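PDB 3KYA: putative phosphatase from Bacteroides thetaiotaomicron, which is of unproven function, probably a hydrolase, and binds zinc ions, joining an IPT/TIG domain to a propeller-like region. Local coordinates for residues D22-E27 with L35-N40; V50-K55 with V67-P72; Q248-T253 with Y262-E267; Q270-D275 with F300-T305. All coordinates share one frame; numbering follows the deposited sequence.

Contact 1: D22-E27 with L35-N40. With ZN (zinc ion), chain B; EDO (1,2-ethanediol), chain I.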
loop_
_atom_site.group_PDB
_atom_site.type_symbol
_atom_site.label_atom_id
_atom_site.label_comp_id
_atom_site.label_asym_id
_atom_site.label_seq_id
_atom_site.Cartn_x
_atom_site.Cartn_y
_atom_site.Cartn_z
ATOM N N ASP A 22 -9.848 27.854 -15.598
ATOM C CA ASP A 22 -10.011 26.868 -14.552
ATOM C C ASP A 22 -8.890 25.844 -14.670
ATOM O O ASP A 22 -8.194 25.791 -15.674
ATOM C CB ASP A 22 -11.366 26.162 -14.753
ATOM C CG ASP A 22 -11.890 25.468 -13.507
ATOM O OD1 ASP A 22 -11.244 25.496 -12.439
ATOM O OD2 ASP A 22 -13.013 24.913 -13.594
ATOM N N PHE A 23 -8.713 25.054 -13.626
ATOM C CA PHE A 23 -7.761 23.953 -13.652
ATOM C C PHE A 23 -8.189 22.911 -12.642
ATOM O O PHE A 23 -8.925 23.217 -11.690
ATOM C CB PHE A 23 -6.302 24.413 -13.418
ATOM C CG PHE A 23 -6.103 25.253 -12.184
ATOM C CD1 PHE A 23 -5.858 24.667 -10.958
ATOM C CD2 PHE A 23 -6.144 26.634 -12.262
ATOM C CE1 PHE A 23 -5.695 25.446 -9.809
ATOM C CE2 PHE A 23 -5.977 27.425 -11.126
ATOM C CZ PHE A 23 -5.741 26.827 -9.894
ATOM N N THR A 24 -7.747 21.676 -12.868
ATOM C CA THR A 24 -8.066 20.572 -11.988
ATOM C C THR A 24 -6.948 19.516 -12.009
ATOM O O THR A 24 -6.415 19.203 -13.078
ATOM C CB THR A 24 -9.423 19.946 -12.362
ATOM O OG1 THR A 24 -9.786 18.990 -11.370
ATOM C CG2 THR A 24 -9.383 19.278 -13.728
ATOM N N PRO A 25 -6.570 18.990 -10.829
ATOM C CA PRO A 25 -7.100 19.321 -9.492
ATOM C C PRO A 25 -6.659 20.703 -8.997
ATOM O O PRO A 25 -5.773 21.319 -9.585
ATOM C CB PRO A 25 -6.516 18.221 -8.606
ATOM C CG PRO A 25 -5.213 17.869 -9.259
ATOM C CD PRO A 25 -5.481 17.999 -10.754
ATOM N N LYS A 26 -7.285 21.185 -7.924
ATOM C CA LYS A 26 -6.969 22.496 -7.352
ATOM C C LYS A 26 -5.753 22.436 -6.431
ATOM O O LYS A 26 -5.141 23.461 -6.119
ATOM C CB LYS A 26 -8.180 23.039 -6.570
ATOM C CG LYS A 26 -9.447 23.255 -7.421
ATOM C CD LYS A 26 -9.219 24.280 -8.534
ATOM C CE LYS A 26 -10.518 24.652 -9.269
ATOM N NZ LYS A 26 -11.057 23.562 -10.156
ATOM N N GLU A 27 -5.426 21.232 -5.987
ATOM C CA GLU A 27 -4.304 20.988 -5.101
ATOM C C GLU A 27 -3.614 19.698 -5.524
ATOM O O GLU A 27 -4.229 18.817 -6.127
ATOM C CB GLU A 27 -4.770 20.871 -3.640
ATOM C CG GLU A 27 -5.793 19.756 -3.388
ATOM C CD GLU A 27 -7.206 20.083 -3.892
ATOM O OE1 GLU A 27 -7.813 21.072 -3.406
ATOM O OE2 GLU A 27 -7.739 19.328 -4.744
ATOM N N LEU A 35 -4.658 19.540 -15.428
ATOM C CA LEU A 35 -5.463 19.906 -16.582
ATOM C C LEU A 35 -5.827 21.378 -16.448
ATOM O O LEU A 35 -6.435 21.784 -15.450
ATOM C CB LEU A 35 -6.729 19.036 -16.649
ATOM C CG LEU A 35 -7.798 19.393 -17.688
ATOM C CD1 LEU A 35 -7.236 19.422 -19.106
ATOM C CD2 LEU A 35 -9.026 18.441 -17.621
ATOM N N ILE A 36 -5.422 22.175 -17.432
ATOM C CA ILE A 36 -5.679 23.607 -17.441
ATOM C C ILE A 36 -6.661 23.953 -18.558
ATOM O O ILE A 36 -6.425 23.648 -19.730
ATOM C CB ILE A 36 -4.365 24.428 -17.623
ATOM C CG1 ILE A 36 -3.362 24.144 -16.499
ATOM C CG2 ILE A 36 -4.678 25.931 -17.692
ATOM C CD1 ILE A 36 -1.919 24.596 -16.838
ATOM N N TYR A 37 -7.783 24.577 -18.187
ATOM C CA TYR A 37 -8.796 25.018 -19.151
ATOM C C TYR A 37 -8.625 26.486 -19.505
ATOM O O TYR A 37 -8.235 27.306 -18.661
ATOM C CB TYR A 37 -10.206 24.855 -18.571
ATOM C CG TYR A 37 -10.692 23.439 -18.415
ATOM C CD1 TYR A 37 -11.225 22.759 -19.496
ATOM C CD2 TYR A 37 -10.640 22.783 -17.185
ATOM C CE1 TYR A 37 -11.696 21.469 -19.372
ATOM C CE2 TYR A 37 -11.121 21.480 -17.047
ATOM C CZ TYR A 37 -11.647 20.829 -18.150
ATOM O OH TYR A 37 -12.131 19.539 -18.069
ATOM N N GLY A 38 -8.953 26.832 -20.737
ATOM C CA GLY A 38 -8.835 28.212 -21.181
ATOM C C GLY A 38 -9.170 28.440 -22.638
ATOM O O GLY A 38 -10.018 27.757 -23.215
ATOM N N GLU A 39 -8.497 29.416 -23.235
ATOM C CA GLU A 39 -8.730 29.772 -24.623
ATOM C C GLU A 39 -7.461 30.198 -25.309
ATOM O O GLU A 39 -6.581 30.780 -24.681
ATOM C CB GLU A 39 -9.693 30.964 -24.709
ATOM C CG GLU A 39 -11.054 30.715 -24.128
ATOM C CD GLU A 39 -11.930 31.960 -24.192
ATOM O OE1 GLU A 39 -11.547 32.996 -23.598
ATOM O OE2 GLU A 39 -13.002 31.889 -24.825
ATOM N N ASN A 40 -7.400 29.908 -26.602
ATOM C CA ASN A 40 -6.345 30.360 -27.498
ATOM C C ASN A 40 -4.993 29.691 -27.229
ATOM O O ASN A 40 -3.952 30.341 -27.314
ATOM C CB ASN A 40 -6.239 31.901 -27.424
ATOM C CG ASN A 40 -5.598 32.518 -28.646
ATOM O OD1 ASN A 40 -5.647 31.960 -29.732
ATOM N ND2 ASN A 40 -5.017 33.707 -28.475
HETATM ZN ZN ZN B . -14.333 25.257 -15.325
HETATM C C1 EDO I . -5.786 15.729 -13.936
HETATM O O1 EDO I . -7.075 16.323 -14.094
HETATM C C2 EDO I . -5.811 14.311 -14.472
HETATM O O2 EDO I . -6.321 14.278 -15.807
#
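Asp22, Phe23 and Thr24 pair with Tyr37, Ile36 and Leu35 in an antiparallel beta hairpin of the IPT/TIG domain, the two strand segments running 163° apart in direction. Three backbone hydrogen bonds fix the register: Tyr37 N to Asp22 O (2.8 Å), Thr24 N to Leu35 O (2.9 Å) and Leu35 N to Thr24 O (3.0 Å). Between them Phe23 and Ile36 form a non-hydrogen-bonded pair, with Phe23 CB 4.3 Å from Ile36 CG1.

Asp22, Thr24, Leu35 and Tyr37 share one face of the sheet. There the Thr24 methyl CG2 lies alongside Leu35 and also nears Tyr37 CE2. With CG anti to the backbone N (chi1 -160°), Asp22 sends its carboxylate to a zinc ion, which OD2 binds at 2.2 Å. OD1 accepts from both Phe23 N and Lys26 NZ, the latter a salt bridge of 3.0 Å, and both donors arrive from the same face of the carboxylate plane. Zinc on OD2 and the two donors on OD1 together restrict the carboxylate's rotation; Lys26 NZ is itself steadied by Phe23 O (2.6 Å).

On the other face, Phe23 and Ile36 pack on Ile80 of strand 80-84, while the far edge of strand 33-39 is hydrogen-bonded to strand 66-70.

Contact 2: V50-K55 with V67-P72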
loop_
_atom_site.group_PDB
_atom_site.type_symbol
_atom_site.label_atom_id
_atom_site.label_comp_id
_atom_site.label_asym_id
_atom_site.label_seq_id
_atom_site.Cartn_x
_atom_site.Cartn_y
_atom_site.Cartn_z
ATOM N N VAL A 50 4.826 26.393 -20.087
ATOM C CA VAL A 50 4.098 26.566 -18.840
ATOM C C VAL A 50 5.053 26.625 -17.663
ATOM O O VAL A 50 6.010 25.849 -17.586
ATOM C CB VAL A 50 3.105 25.383 -18.617
ATOM C CG1 VAL A 50 2.439 25.464 -17.232
ATOM C CG2 VAL A 50 2.032 25.344 -19.697
ATOM N N LYS A 51 4.798 27.564 -16.753
ATOM C CA LYS A 51 5.519 27.637 -15.495
ATOM C C LYS A 51 4.499 27.556 -14.370
ATOM O O LYS A 51 3.409 28.131 -14.463
ATOM C CB LYS A 51 6.302 28.939 -15.339
ATOM C CG LYS A 51 7.587 29.026 -16.106
ATOM C CD LYS A 51 8.344 30.302 -15.692
ATOM C CE LYS A 51 9.713 30.385 -16.341
ATOM N NZ LYS A 51 10.423 31.638 -15.898
ATOM N N ILE A 52 4.851 26.819 -13.325
ATOM C CA ILE A 52 4.016 26.727 -12.134
ATOM C C ILE A 52 4.901 27.037 -10.941
ATOM O O ILE A 52 5.936 26.404 -10.747
ATOM C CB ILE A 52 3.361 25.356 -11.972
ATOM C CG1 ILE A 52 2.526 25.007 -13.206
ATOM C CG2 ILE A 52 2.467 25.337 -10.701
ATOM C CD1 ILE A 52 1.822 23.670 -13.089
ATOM N N GLY A 53 4.501 28.021 -10.132
ATOM C CA GLY A 53 5.302 28.415 -8.980
ATOM C C GLY A 53 6.701 28.864 -9.387
ATOM O O GLY A 53 7.665 28.656 -8.644
ATOM N N GLY A 54 6.807 29.462 -10.570
ATOM C CA GLY A 54 8.097 29.901 -11.123
ATOM C C GLY A 54 8.962 28.806 -11.731
ATOM O O GLY A 54 10.041 29.092 -12.252
ATOM N N LYS A 55 8.498 27.561 -11.691
ATOM C CA LYS A 55 9.258 26.423 -12.217
ATOM C C LYS A 55 8.713 25.955 -13.571
ATOM O O LYS A 55 7.498 25.831 -13.738
ATOM C CB LYS A 55 9.187 25.257 -11.244
ATOM C CG LYS A 55 9.709 25.531 -9.838
ATOM C CD LYS A 55 11.162 25.935 -9.837
ATOM C CE LYS A 55 11.788 25.783 -8.452
ATOM N NZ LYS A 55 11.041 26.491 -7.358
ATOM N N VAL A 67 -4.905 22.386 -21.744
ATOM C CA VAL A 67 -3.519 21.939 -21.745
ATOM C C VAL A 67 -3.304 21.007 -20.576
ATOM O O VAL A 67 -3.753 21.288 -19.461
ATOM C CB VAL A 67 -2.519 23.118 -21.611
ATOM C CG1 VAL A 67 -1.070 22.601 -21.530
ATOM C CG2 VAL A 67 -2.668 24.082 -22.773
ATOM N N TYR A 68 -2.616 19.891 -20.831
ATOM C CA TYR A 68 -2.216 18.971 -19.775
ATOM C C TYR A 68 -0.724 19.155 -19.536
ATOM O O TYR A 68 0.041 19.259 -20.502
ATOM C CB TYR A 68 -2.419 17.518 -20.159
ATOM C CG TYR A 68 -3.814 16.977 -20.024
ATOM C CD1 TYR A 68 -4.292 16.547 -18.794
ATOM C CD2 TYR A 68 -4.629 16.828 -21.133
ATOM C CE1 TYR A 68 -5.576 16.009 -18.670
ATOM C CE2 TYR A 68 -5.911 16.290 -21.023
ATOM C CZ TYR A 68 -6.375 15.890 -19.784
ATOM O OH TYR A 68 -7.646 15.351 -19.674
ATOM N N CYS A 69 -0.329 19.187 -18.267
ATOM C CA CYS A 69 1.081 19.293 -17.894
ATOM C C CYS A 69 1.332 18.565 -16.574
ATOM O O CYS A 69 0.391 18.090 -15.912
ATOM C CB CYS A 69 1.482 20.764 -17.777
ATOM S SG CYS A 69 0.687 21.629 -16.394
ATOM N N PHE A 70 2.601 18.426 -16.209
ATOM C CA PHE A 70 2.972 17.839 -14.921
ATOM C C PHE A 70 3.375 18.929 -13.948
ATOM O O PHE A 70 4.139 19.840 -14.305
ATOM C CB PHE A 70 4.164 16.891 -15.060
ATOM C CG PHE A 70 3.830 15.576 -15.708
ATOM C CD1 PHE A 70 3.002 14.667 -15.060
ATOM C CD2 PHE A 70 4.382 15.223 -16.937
ATOM C CE1 PHE A 70 2.708 13.434 -15.644
ATOM C CE2 PHE A 70 4.091 13.984 -17.528
ATOM C CZ PHE A 70 3.260 13.099 -16.880
ATOM N N VAL A 71 2.898 18.833 -12.707
ATOM C CA VAL A 71 3.284 19.792 -11.673
ATOM C C VAL A 71 4.768 19.610 -11.330
ATOM O O VAL A 71 5.199 18.524 -10.961
ATOM C CB VAL A 71 2.440 19.630 -10.402
ATOM C CG1 VAL A 71 2.938 20.549 -9.273
ATOM C CG2 VAL A 71 0.950 19.885 -10.724
ATOM N N PRO A 72 5.558 20.683 -11.429
ATOM C CA PRO A 72 6.984 20.522 -11.148
ATOM C C PRO A 72 7.335 20.510 -9.665
ATOM O O PRO A 72 6.592 21.077 -8.835
ATOM C CB PRO A 72 7.618 21.748 -11.804
ATOM C CG PRO A 72 6.512 22.706 -12.076
ATOM C CD PRO A 72 5.209 22.037 -11.901
#
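Pro72 supplies the one ring that engages the opposite segment, meeting Ile52 and Lys55 along its CB-CG-CD side; no aromatic face or edge is used across this contact. Its CD rests 3.8 Å from Ile52 CB, and the two side chains cross at about a right angle. Pro72 CG approaches Lys55 CB at 3.8 Å and lies 3.7 Å from Lys55 O.

Ile52 reaches farther with its long branch. CG1 stands anti to the carbonyl carbon (chi1 -57°) and the chain continues extended (chi2 -179°), which brings CD1 within 3.9 Å of Pro72 CD and 4.0 Å of Cys69 SG. Val50 CG1 adds a looser apolar approach of 4.3 Å to the same sulfur. No hydrogen bond joins the segments, and the CA atoms of Val50 and Cys69 are 7.9 Å apart, so the contact is made mainly by side chains. This is consistent with the sheet folding over on itself, as in Ig-like E-set domains, so that these strands meet across the core.

A type I' turn from Ile52 to Lys55 shapes one side: Gly53 and Gly54 occupy its positive-phi corners, and Ile52 and Lys55 exchange two backbone hydrogen bonds. The Lys55 ammonium bends off to Gly74 O.

Strand 55-62 follows this turn and links strands 48-52 and 66-70 through the sheet, while Leu34 of strand 33-39 packs on both Ile52 and Cys69.

Contact 3: Q248-T253 with Y262-E267. With EDO (1,2-ethanediol), chain C.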
loop_
_atom_site.group_PDB
_atom_site.type_symbol
_atom_site.label_atom_id
_atom_site.label_comp_id
_atom_site.label_asym_id
_atom_site.label_seq_id
_atom_site.Cartn_x
_atom_site.Cartn_y
_atom_site.Cartn_z
ATOM N N GLN A 248 33.502 -10.058 20.597
ATOM C CA GLN A 248 32.753 -9.911 19.350
ATOM C C GLN A 248 31.355 -9.303 19.482
ATOM O O GLN A 248 30.383 -9.786 18.879
ATOM C CB GLN A 248 32.665 -11.292 18.684
ATOM C CG GLN A 248 34.024 -11.892 18.393
ATOM C CD GLN A 248 33.928 -13.261 17.770
ATOM O OE1 GLN A 248 33.329 -14.170 18.333
ATOM N NE2 GLN A 248 34.518 -13.413 16.604
ATOM N N CYS A 249 31.248 -8.243 20.274
ATOM C CA CYS A 249 29.972 -7.546 20.431
ATOM C C CYS A 249 29.707 -6.681 19.193
ATOM O O CYS A 249 30.628 -6.059 18.657
ATOM C CB CYS A 249 29.996 -6.692 21.688
ATOM S SG CYS A 249 28.437 -5.909 22.076
ATOM N N ASN A 250 28.456 -6.643 18.732
ATOM C CA ASN A 250 28.081 -5.845 17.561
ATOM C C ASN A 250 27.137 -4.688 17.933
ATOM O O ASN A 250 26.738 -3.921 17.064
ATOM C CB ASN A 250 27.400 -6.707 16.493
ATOM C CG ASN A 250 28.148 -8.011 16.204
ATOM O OD1 ASN A 250 27.533 -9.080 16.188
ATOM N ND2 ASN A 250 29.472 -7.933 16.019
ATOM N N GLY A 251 26.748 -4.589 19.198
ATOM C CA GLY A 251 25.852 -3.521 19.633
ATOM C C GLY A 251 25.263 -3.752 21.010
ATOM O O GLY A 251 25.221 -4.895 21.495
ATOM N N ALA A 252 24.823 -2.656 21.632
ATOM C CA ALA A 252 24.181 -2.671 22.944
ATOM C C ALA A 252 23.011 -1.685 22.926
ATOM O O ALA A 252 23.154 -0.563 22.434
ATOM C CB ALA A 252 25.182 -2.330 24.046
ATOM N N THR A 253 21.871 -2.098 23.473
ATOM C CA THR A 253 20.636 -1.306 23.435
ATOM C C THR A 253 19.938 -1.282 24.791
ATOM O O THR A 253 19.921 -2.300 25.497
ATOM C CB THR A 253 19.649 -1.899 22.405
ATOM O OG1 THR A 253 20.337 -2.142 21.166
ATOM C CG2 THR A 253 18.462 -0.957 22.164
ATOM N N TYR A 262 20.647 -4.673 26.807
ATOM C CA TYR A 262 20.796 -5.869 25.996
ATOM C C TYR A 262 22.003 -5.713 25.077
ATOM O O TYR A 262 22.164 -4.674 24.426
ATOM C CB TYR A 262 19.511 -6.148 25.205
ATOM C CG TYR A 262 18.359 -6.505 26.118
ATOM C CD1 TYR A 262 18.224 -7.795 26.641
ATOM C CD2 TYR A 262 17.434 -5.543 26.511
ATOM C CE1 TYR A 262 17.189 -8.107 27.502
ATOM C CE2 TYR A 262 16.393 -5.852 27.360
ATOM C CZ TYR A 262 16.275 -7.130 27.862
ATOM O OH TYR A 262 15.249 -7.421 28.726
ATOM N N PHE A 263 22.904 -6.697 25.092
ATOM C CA PHE A 263 24.047 -6.697 24.178
ATOM C C PHE A 263 24.305 -8.139 23.702
ATOM O O PHE A 263 23.883 -9.101 24.361
ATOM C CB PHE A 263 25.286 -6.041 24.798
ATOM C CG PHE A 263 25.861 -6.789 25.965
ATOM C CD1 PHE A 263 25.328 -6.640 27.232
ATOM C CD2 PHE A 263 26.961 -7.610 25.794
ATOM C CE1 PHE A 263 25.863 -7.329 28.308
ATOM C CE2 PHE A 263 27.498 -8.326 26.867
ATOM C CZ PHE A 263 26.953 -8.179 28.121
ATOM N N ASN A 264 24.961 -8.285 22.552
ATOM C CA ASN A 264 25.191 -9.618 21.974
ATOM C C ASN A 264 26.652 -10.019 21.819
ATOM O O ASN A 264 27.564 -9.311 22.237
ATOM C CB ASN A 264 24.558 -9.695 20.572
ATOM C CG ASN A 264 25.449 -9.080 19.491
ATOM O OD1 ASN A 264 26.100 -8.042 19.706
ATOM N ND2 ASN A 264 25.479 -9.713 18.321
ATOM N N SER A 265 26.841 -11.212 21.253
ATOM C CA SER A 265 28.124 -11.661 20.761
ATOM C C SER A 265 27.851 -12.387 19.443
ATOM O O SER A 265 26.921 -13.202 19.339
ATOM C CB SER A 265 28.863 -12.588 21.721
ATOM O OG SER A 265 30.050 -13.079 21.107
ATOM N N TYR A 266 28.657 -12.068 18.443
ATOM C CA TYR A 266 28.628 -12.739 17.150
ATOM C C TYR A 266 29.009 -14.229 17.239
ATOM O O TYR A 266 28.548 -15.049 16.428
ATOM C CB TYR A 266 29.584 -11.977 16.240
ATOM C CG TYR A 266 30.136 -12.635 14.991
ATOM C CD1 TYR A 266 31.250 -13.466 15.055
ATOM C CD2 TYR A 266 29.633 -12.314 13.738
ATOM C CE1 TYR A 266 31.797 -14.013 13.919
ATOM C CE2 TYR A 266 30.180 -12.846 12.592
ATOM C CZ TYR A 266 31.259 -13.689 12.690
ATOM O OH TYR A 266 31.792 -14.218 11.561
ATOM N N GLU A 267 29.845 -14.574 18.213
ATOM C CA GLU A 267 30.327 -15.965 18.363
ATOM C C GLU A 267 29.228 -17.012 18.105
ATOM O O GLU A 267 29.316 -17.800 17.143
ATOM C CB GLU A 267 30.925 -16.183 19.747
ATOM C CG GLU A 267 31.553 -17.583 19.891
ATOM C CD GLU A 267 31.782 -18.000 21.324
ATOM O OE1 GLU A 267 30.979 -17.619 22.205
ATOM O OE2 GLU A 267 32.761 -18.739 21.562
HETATM C C1 EDO C . 32.004 -9.444 13.374
HETATM O O1 EDO C . 32.291 -8.035 13.342
HETATM C C2 EDO C . 32.696 -10.096 14.568
HETATM O O2 EDO C . 31.995 -9.814 15.782
#
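A beta hairpin from one four-stranded antiparallel sheet, consistent with a propeller blade, brings Thr253 against Tyr262 and Asn250 against Asn264. The regular end is a hydrogen-bonded pair: Thr253 N to Tyr262 O and Tyr262 N to Thr253 O, both 2.8 Å. Next to it Ala252 and Phe263 form a non-hydrogen-bonded pair, with their CB atoms 3.8 Å apart.

On the N-terminal side of Ala252 the first segment is not yet strand, and an asparagine side chain takes over the bonding. Asn264 CG sits between the backbone N and the carbonyl carbon (chi1 82°), which brings its amide to Asn250. Asn264 OD1 accepts Asn250 N at 2.9 Å, in the carbonyl plane and on a lone pair, while Asn264 ND2 donates to Asn250 OD1 at 3.0 Å. This second bond meets Asn250 OD1 from above its carbonyl plane, 36° out of it; the two amide planes are 60° apart. The Asn264 amide thus grips both the backbone and the side chain of one residue, and Asn250 O in turn accepts from Gln314 of the next sheet.

Farther out, Tyr266 N donates to Gln248 O at 2.9 Å. Around the Tyr266 ring, Gln248 OE1 stands at the edge in plane, and C2 of a 1,2-ethanediol molecule lies over one face, 3.6 Å above the plane.

Contact 4: Q270-D275 with F300-T305; sequences QVFRLD and FKQLFT
The last two strands of the four-stranded sheet meet here, Val271 bonding to Leu303 and Phe304, and Arg273 to Lys301. Arg273 N reaches Lys301 O at 2.8 Å and Lys301 N reaches Arg273 O at 3.0 Å, a conventional antiparallel hydrogen-bonded pair.

The register then shifts by one residue: Phe272 faces Gln302, but Gln270 faces Thr305. Val271 O accepts Leu303 N, and Val271 N donates to Phe304 O, both at 3.0 Å, so two residues stand opposite one. This is a beta bulge in the outermost strand of what is probably a propeller blade, and the helix-like psi of Leu303 (-41°) makes the kink. The Phe304 ring lies beside Val271, its CE1 3.7 Å from CG2.

On the opposite face Gln302 has CG anti to the backbone N (chi1 178°) and an extended chain, which carries it past Phe272, OE1 coming 3.5 Å from ring atom CE1, with amide and ring planes 86° apart. A water lies close to both Gln302 OE1 and Gln270 NE2, the first distance doubtfully short. Gln270 NE2 also bonds to Glu267 OE1, and Gln270 OE1 accepts from Lys268 N. Farther along, Leu274 CD2 packs on Phe300 CE1 at 3.9 Å.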
loop_
_atom_site.group_PDB
_atom_site.type_symbol
_atom_site.label_atom_id
_atom_site.label_comp_id
_atom_site.label_asym_id
_atom_site.label_seq_id
_atom_site.Cartn_x
_atom_site.Cartn_y
_atom_site.Cartn_z
ATOM N N GLN A 270 24.661 -14.930 20.838
ATOM C CA GLN A 270 24.104 -14.781 22.182
ATOM C C GLN A 270 23.483 -13.403 22.400
ATOM O O GLN A 270 23.957 -12.422 21.843
ATOM C CB GLN A 270 25.186 -14.907 23.265
ATOM C CG GLN A 270 25.966 -16.213 23.396
ATOM C CD GLN A 270 27.243 -16.301 22.572
ATOM O OE1 GLN A 270 27.339 -15.773 21.473
ATOM N NE2 GLN A 270 28.215 -17.042 23.090
ATOM N N VAL A 271 22.442 -13.345 23.225
ATOM C CA VAL A 271 21.872 -12.088 23.695
ATOM C C VAL A 271 21.982 -12.105 25.218
ATOM O O VAL A 271 21.478 -13.028 25.869
ATOM C CB VAL A 271 20.416 -11.849 23.237
ATOM C CG1 VAL A 271 19.814 -10.639 23.956
ATOM C CG2 VAL A 271 20.360 -11.650 21.719
ATOM N N PHE A 272 22.678 -11.103 25.767
ATOM C CA PHE A 272 22.891 -10.958 27.204
ATOM C C PHE A 272 22.081 -9.789 27.754
ATOM O O PHE A 272 21.906 -8.783 27.067
ATOM C CB PHE A 272 24.367 -10.700 27.533
ATOM C CG PHE A 272 25.299 -11.791 27.100
ATOM C CD1 PHE A 272 25.383 -12.970 27.821
ATOM C CD2 PHE A 272 26.128 -11.619 26.005
ATOM C CE1 PHE A 272 26.252 -13.977 27.429
ATOM C CE2 PHE A 272 27.002 -12.623 25.608
ATOM C CZ PHE A 272 27.059 -13.802 26.321
ATOM N N ARG A 273 21.618 -9.929 28.997
ATOM C CA ARG A 273 20.822 -8.916 29.696
ATOM C C ARG A 273 21.513 -8.487 30.986
ATOM O O ARG A 273 21.776 -9.324 31.858
ATOM C CB ARG A 273 19.456 -9.494 30.062
ATOM C CG ARG A 273 18.470 -8.529 30.725
ATOM C CD ARG A 273 17.249 -9.278 31.237
ATOM N NE ARG A 273 16.183 -8.418 31.758
ATOM C CZ ARG A 273 16.185 -7.819 32.947
ATOM N NH1 ARG A 273 17.224 -7.933 33.766
ATOM N NH2 ARG A 273 15.145 -7.079 33.314
ATOM N N LEU A 274 21.778 -7.187 31.116
ATOM C CA LEU A 274 22.374 -6.616 32.317
ATOM C C LEU A 274 21.459 -5.557 32.934
ATOM O O LEU A 274 20.987 -4.640 32.241
ATOM C CB LEU A 274 23.729 -5.972 32.004
ATOM C CG LEU A 274 24.399 -5.221 33.160
ATOM C CD1 LEU A 274 24.672 -6.164 34.354
ATOM C CD2 LEU A 274 25.674 -4.555 32.682
ATOM N N ASP A 275 21.184 -5.705 34.224
ATOM C CA ASP A 275 20.430 -4.711 34.961
ATOM C C ASP A 275 21.498 -3.754 35.485
ATOM O O ASP A 275 22.310 -4.136 36.335
ATOM C CB ASP A 275 19.628 -5.357 36.096
ATOM C CG ASP A 275 18.725 -4.368 36.837
ATOM O OD1 ASP A 275 18.942 -3.139 36.763
ATOM O OD2 ASP A 275 17.798 -4.837 37.531
ATOM N N PHE A 300 25.027 -11.172 34.146
ATOM C CA PHE A 300 25.004 -10.975 32.689
ATOM C C PHE A 300 24.232 -12.173 32.166
ATOM O O PHE A 300 24.820 -13.156 31.710
ATOM C CB PHE A 300 26.400 -10.935 32.081
ATOM C CG PHE A 300 27.294 -9.889 32.680
ATOM C CD1 PHE A 300 27.278 -8.588 32.196
ATOM C CD2 PHE A 300 28.143 -10.204 33.729
ATOM C CE1 PHE A 300 28.101 -7.617 32.751
ATOM C CE2 PHE A 300 28.967 -9.243 34.289
ATOM C CZ PHE A 300 28.949 -7.949 33.802
ATOM N N LYS A 301 22.908 -12.102 32.252
ATOM C CA LYS A 301 22.062 -13.250 31.905
ATOM C C LYS A 301 21.970 -13.524 30.402
ATOM O O LYS A 301 21.559 -12.654 29.642
ATOM C CB LYS A 301 20.660 -13.045 32.493
ATOM C CG LYS A 301 19.753 -14.251 32.391
ATOM C CD LYS A 301 18.396 -14.054 33.075
ATOM C CE LYS A 301 17.464 -15.247 32.738
ATOM N NZ LYS A 301 16.155 -15.238 33.462
ATOM N N GLN A 302 22.341 -14.743 29.989
ATOM C CA GLN A 302 22.249 -15.156 28.580
ATOM C C GLN A 302 20.846 -15.708 28.328
ATOM O O GLN A 302 20.526 -16.803 28.754
ATOM C CB GLN A 302 23.324 -16.188 28.213
ATOM C CG GLN A 302 23.246 -16.695 26.762
ATOM C CD GLN A 302 24.413 -17.587 26.357
ATOM O OE1 GLN A 302 25.552 -17.386 26.789
ATOM N NE2 GLN A 302 24.139 -18.553 25.496
ATOM N N LEU A 303 20.013 -14.946 27.622
ATOM C CA LEU A 303 18.625 -15.337 27.392
ATOM C C LEU A 303 18.467 -16.450 26.367
ATOM O O LEU A 303 17.638 -17.346 26.542
ATOM C CB LEU A 303 17.796 -14.127 26.934
ATOM C CG LEU A 303 17.755 -12.906 27.863
ATOM C CD1 LEU A 303 16.805 -11.843 27.316
ATOM C CD2 LEU A 303 17.345 -13.309 29.261
ATOM N N PHE A 304 19.254 -16.366 25.299
ATOM C CA PHE A 304 19.202 -17.297 24.185
ATOM C C PHE A 304 20.272 -16.953 23.159
ATOM O O PHE A 304 20.995 -15.942 23.303
ATOM C CB PHE A 304 17.814 -17.249 23.512
ATOM C CG PHE A 304 17.248 -15.843 23.373
ATOM C CD1 PHE A 304 17.778 -14.942 22.462
ATOM C CD2 PHE A 304 16.170 -15.440 24.147
ATOM C CE1 PHE A 304 17.253 -13.648 22.338
ATOM C CE2 PHE A 304 15.648 -14.151 24.037
ATOM C CZ PHE A 304 16.193 -13.256 23.128
ATOM N N THR A 305 20.390 -17.830 22.161
ATOM C CA THR A 305 21.181 -17.611 20.963
ATOM C C THR A 305 20.089 -17.433 19.906
ATOM O O THR A 305 19.139 -18.219 19.881
ATOM C CB THR A 305 22.112 -18.782 20.651
ATOM O OG1 THR A 305 21.376 -20.012 20.685
ATOM C CG2 THR A 305 23.244 -18.853 21.683
HETATM O O HOH W 1 27.869 -18.033 25.946
#

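How the contacts relate
From the N terminus, contact 1 closes the hairpin of strands 19-28 and 33-39. Contact 2 follows, spanning strand 55-62 to bring strands 48-52 and 66-70 together within the same IPT/TIG domain. The two meet where Ile36 N approaches Val67 O at 2.8 Å, a probable hydrogen bond. Far along the chain, contact 3 closes a short hairpin and contact 4 a longer excursion that holds helix 276-284; their middle strands are neighbours, with Phe272 N 2.7 Å from Phe263 O. All four are in series, none nested or crossed. Contacts 1 and 3 have centres about 59 Å apart, on opposite sides of the chain's centre.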